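PDB 3IQD: octopine dehydrogenase from Pecten maximus, which catalyses the NADH-dependent reductive condensation of L-arginine with pyruvate to give D-octopine, and the reverse oxidation of octopine. Local coordinates for residues S109-G114 with S137-E142. Sequence-based numbering, arbitrary orientation.
With AG2 (agmatine), chain C.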
ATOM      1  N   SER A 109      23.395   4.451   0.262  1.00 20.83           N
ATOM      2  CA  SER A 109      22.796   4.923   1.510  1.00 20.34           C
ATOM      3  C   SER A 109      21.317   5.299   1.404  1.00 18.90           C
ATOM      4  O   SER A 109      20.683   5.589   2.412  1.00 18.61           O
ATOM      5  CB  SER A 109      23.603   6.098   2.074  1.00 21.09           C
ATOM      6  OG  SER A 109      23.449   7.246   1.261  1.00 21.37           O
ATOM      7  N   ALA A 110      20.764   5.290   0.196  1.00 18.40           N
ATOM      8  CA  ALA A 110      19.376   5.715   0.003  1.00 17.35           C
ATOM      9  C   ALA A 110      18.381   4.906   0.833  1.00 16.88           C
ATOM     10  O   ALA A 110      18.510   3.686   0.973  1.00 17.25           O
ATOM     11  CB  ALA A 110      18.994   5.679  -1.464  1.00 17.09           C
ATOM     12  N   LEU A 111      17.401   5.607   1.391  1.00 16.39           N
ATOM     13  CA  LEU A 111      16.266   4.976   2.033  1.00 16.04           C
ATOM     14  C   LEU A 111      15.140   4.949   1.025  1.00 15.62           C
ATOM     15  O   LEU A 111      14.662   6.002   0.598  1.00 15.74           O
ATOM     16  CB  LEU A 111      15.841   5.769   3.266  1.00 15.97           C
ATOM     17  CG  LEU A 111      14.585   5.310   4.005  1.00 15.87           C
ATOM     18  CD1 LEU A 111      14.833   4.010   4.760  1.00 15.86           C
ATOM     19  CD2 LEU A 111      14.129   6.404   4.953  1.00 16.20           C
ATOM     20  N   ILE A 112      14.722   3.749   0.640  1.00 15.63           N
ATOM     21  CA  ILE A 112      13.679   3.598  -0.374  1.00 15.27           C
ATOM     22  C   ILE A 112      12.322   3.304   0.271  1.00 14.95           C
ATOM     23  O   ILE A 112      12.123   2.250   0.878  1.00 15.03           O
ATOM     24  CB  ILE A 112      14.095   2.593  -1.473  1.00 15.54           C
ATOM     25  CG1 ILE A 112      15.338   3.139  -2.191  1.00 15.73           C
ATOM     26  CG2 ILE A 112      12.947   2.364  -2.457  1.00 15.56           C
ATOM     27  CD1 ILE A 112      15.979   2.217  -3.186  1.00 16.18           C
ATOM     28  N   VAL A 113      11.401   4.253   0.129  1.00 14.93           N
ATOM     29  CA  VAL A 113      10.151   4.266   0.890  1.00 15.15           C
ATOM     30  C   VAL A 113       8.943   3.975   0.004  1.00 15.31           C
ATOM     31  O   VAL A 113       8.819   4.526  -1.098  1.00 15.41           O
ATOM     32  CB  VAL A 113       9.956   5.625   1.630  1.00 15.07           C
ATOM     33  CG1 VAL A 113       8.701   5.616   2.477  1.00 15.43           C
ATOM     34  CG2 VAL A 113      11.154   5.937   2.511  1.00 15.63           C
ATOM     35  N   GLY A 114       8.066   3.098   0.489  1.00 15.62           N
ATOM     36  CA  GLY A 114       6.800   2.803  -0.172  1.00 16.10           C
ATOM     37  C   GLY A 114       5.666   3.441   0.605  1.00 16.43           C
ATOM     38  O   GLY A 114       5.330   2.991   1.701  1.00 16.91           O
ATOM     39  N   SER A 137      18.071   0.654   2.217  1.00 19.10           N
ATOM     40  CA  SER A 137      17.031   0.229   3.151  1.00 18.76           C
ATOM     41  C   SER A 137      15.663   0.394   2.507  1.00 18.04           C
ATOM     42  O   SER A 137      15.421   1.349   1.763  1.00 17.66           O
ATOM     43  CB  SER A 137      17.107   1.012   4.459  1.00 18.86           C
ATOM     44  OG  SER A 137      18.291   0.698   5.174  1.00 19.99           O
ATOM     45  N   MET A 138      14.775  -0.550   2.788  1.00 18.09           N
ATOM     46  CA  MET A 138      13.450  -0.554   2.189  1.00 17.62           C
ATOM     47  C   MET A 138      12.380  -0.377   3.261  1.00 17.52           C
ATOM     48  O   MET A 138      12.246  -1.210   4.157  1.00 18.07           O
ATOM     49  CB  MET A 138      13.243  -1.845   1.399  1.00 17.91           C
ATOM     50  CG  MET A 138      14.260  -2.033   0.285  1.00 18.16           C
ATOM     51  SD  MET A 138      14.151  -3.634  -0.521  1.00 19.18           S
ATOM     52  CE  MET A 138      14.989  -4.696   0.660  1.00 20.28           C
ATOM     53  N   MET A 139      11.631   0.720   3.169  1.00 17.15           N
ATOM     54  CA  MET A 139      10.627   1.071   4.173  1.00 17.30           C
ATOM     55  C   MET A 139       9.220   0.922   3.603  1.00 17.29           C
ATOM     56  O   MET A 139       8.910   1.491   2.557  1.00 17.15           O
ATOM     57  CB  MET A 139      10.847   2.508   4.652  1.00 17.22           C
ATOM     58  CG  MET A 139      10.329   2.806   6.045  1.00 17.26           C
ATOM     59  SD  MET A 139      10.803   4.466   6.546  1.00 17.42           S
ATOM     60  CE  MET A 139      10.192   4.522   8.226  1.00 18.33           C
ATOM     61  N   SER A 140       8.372   0.171   4.294  1.00 17.79           N
ATOM     62  CA  SER A 140       7.025  -0.099   3.801  1.00 18.21           C
ATOM     63  C   SER A 140       5.945   0.438   4.733  1.00 18.69           C
ATOM     64  O   SER A 140       5.818  -0.028   5.868  1.00 19.48           O
ATOM     65  CB  SER A 140       6.833  -1.601   3.576  1.00 18.79           C
ATOM     66  OG  SER A 140       7.584  -2.045   2.456  1.00 18.97           O
ATOM     67  N   PHE A 141       5.174   1.411   4.249  1.00 18.53           N
ATOM     68  CA  PHE A 141       4.084   2.008   5.027  1.00 19.02           C
ATOM     69  C   PHE A 141       2.754   1.348   4.709  1.00 19.52           C
ATOM     70  O   PHE A 141       2.452   1.085   3.541  1.00 19.58           O
ATOM     71  CB  PHE A 141       3.988   3.512   4.763  1.00 18.81           C
ATOM     72  CG  PHE A 141       4.968   4.333   5.554  1.00 19.06           C
ATOM     73  CD1 PHE A 141       6.267   4.526   5.094  1.00 18.46           C
ATOM     74  CD2 PHE A 141       4.585   4.922   6.763  1.00 19.83           C
ATOM     75  CE1 PHE A 141       7.177   5.292   5.829  1.00 19.31           C
ATOM     76  CE2 PHE A 141       5.488   5.688   7.511  1.00 20.03           C
ATOM     77  CZ  PHE A 141       6.785   5.874   7.044  1.00 19.66           C
ATOM     78  N   GLU A 142       1.961   1.098   5.752  1.00 20.25           N
ATOM     79  CA  GLU A 142       0.694   0.347   5.641  1.00 20.84           C
ATOM     80  C   GLU A 142      -0.322   0.932   4.646  1.00 20.67           C
ATOM     81  O   GLU A 142      -0.867   0.210   3.811  1.00 20.97           O
ATOM     82  CB  GLU A 142       0.058   0.129   7.025  1.00 21.69           C
ATOM     83  CG  GLU A 142      -0.049   1.382   7.910  1.00 22.25           C
ATOM     84  CD  GLU A 142      -0.699   1.117   9.273  1.00 23.38           C
ATOM     85  OE1 GLU A 142      -1.246   0.012   9.489  1.00 24.37           O
ATOM     86  OE2 GLU A 142      -0.663   2.023  10.132  1.00 23.66           O
TER
HETATM   87  N   AG2 C 406      -7.032   0.115   1.645  0.50 35.37           N
HETATM   88  CA  AG2 C 406      -5.954   0.501   2.599  0.50 35.42           C
HETATM   89  CB  AG2 C 406      -6.417   0.274   4.038  0.50 35.43           C
HETATM   90  CG  AG2 C 406      -5.332   0.447   5.089  0.50 35.68           C
HETATM   91  CD  AG2 C 406      -4.606  -0.862   5.375  0.50 36.22           C
HETATM   92  NE  AG2 C 406      -4.328  -1.037   6.799  0.50 36.54           N
HETATM   93  CZ  AG2 C 406      -3.295  -1.722   7.287  0.50 36.83           C
HETATM   94  NH1 AG2 C 406      -2.425  -2.304   6.470  0.50 37.16           N
HETATM   95  NH2 AG2 C 406      -3.131  -1.824   8.598  0.50 36.67           N
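Gly114 O meets Phe141 twice over: it accepts the backbone N-H of Phe141 (N to O 3.0 Å, 160° at the hydrogen) and also lies at the edge of the phenyl ring, in its plane, 3.8 Å from Phe141 CD1. Phe141 CG stands beside its own backbone N (chi1 -81°), which turns the ring back along its own strand, on the face of Val113 and Met139, where Val113 CG1 approaches obliquely, 3.7 Å from Phe141 CE1. With an alanine here, Val113 CG1 and the edge-to-face ring of Phe194 would probably lose their aromatic partner, leaving a gap between Val113 and helix 180-188.

The pairing is parallel: the strand axes diverge by only 20°, and hydrogen bonds alternate between Ile112 and Gly114 of one strand and Ser137, Met139 and Phe141 of the other. Ile112 N to Ser137 O measures 2.7 Å and Gly114 N to Met139 O 2.8 Å, whereas Ser137 N to Ala110 O, at 3.3 Å, is weak. The Met139 chain is extended beyond CG; its SD comes 4.2 Å from Leu111 CD2, while the side chains of Val113 and Met139 lie side by side, pointing the same way. Past the strand end, Glu142 OE1 lies 2.8 Å from agmatine NH2, and its OE2 is hydrogen-bonded to Ala167 N.

The two strands form a beta-alpha-beta unit of the Rossmann-type NAD-binding domain with helix 121-129, which packs on Ile112 and Met138; Ser140 OG bonds to Glu122 of that helix. Helix 180-188 covers Leu111, Met139 and Phe141 on the other face, while strand 85-88 continues the sheet beside strand 111-114 and strand 161-171 pairs antiparallel with strand 137-141.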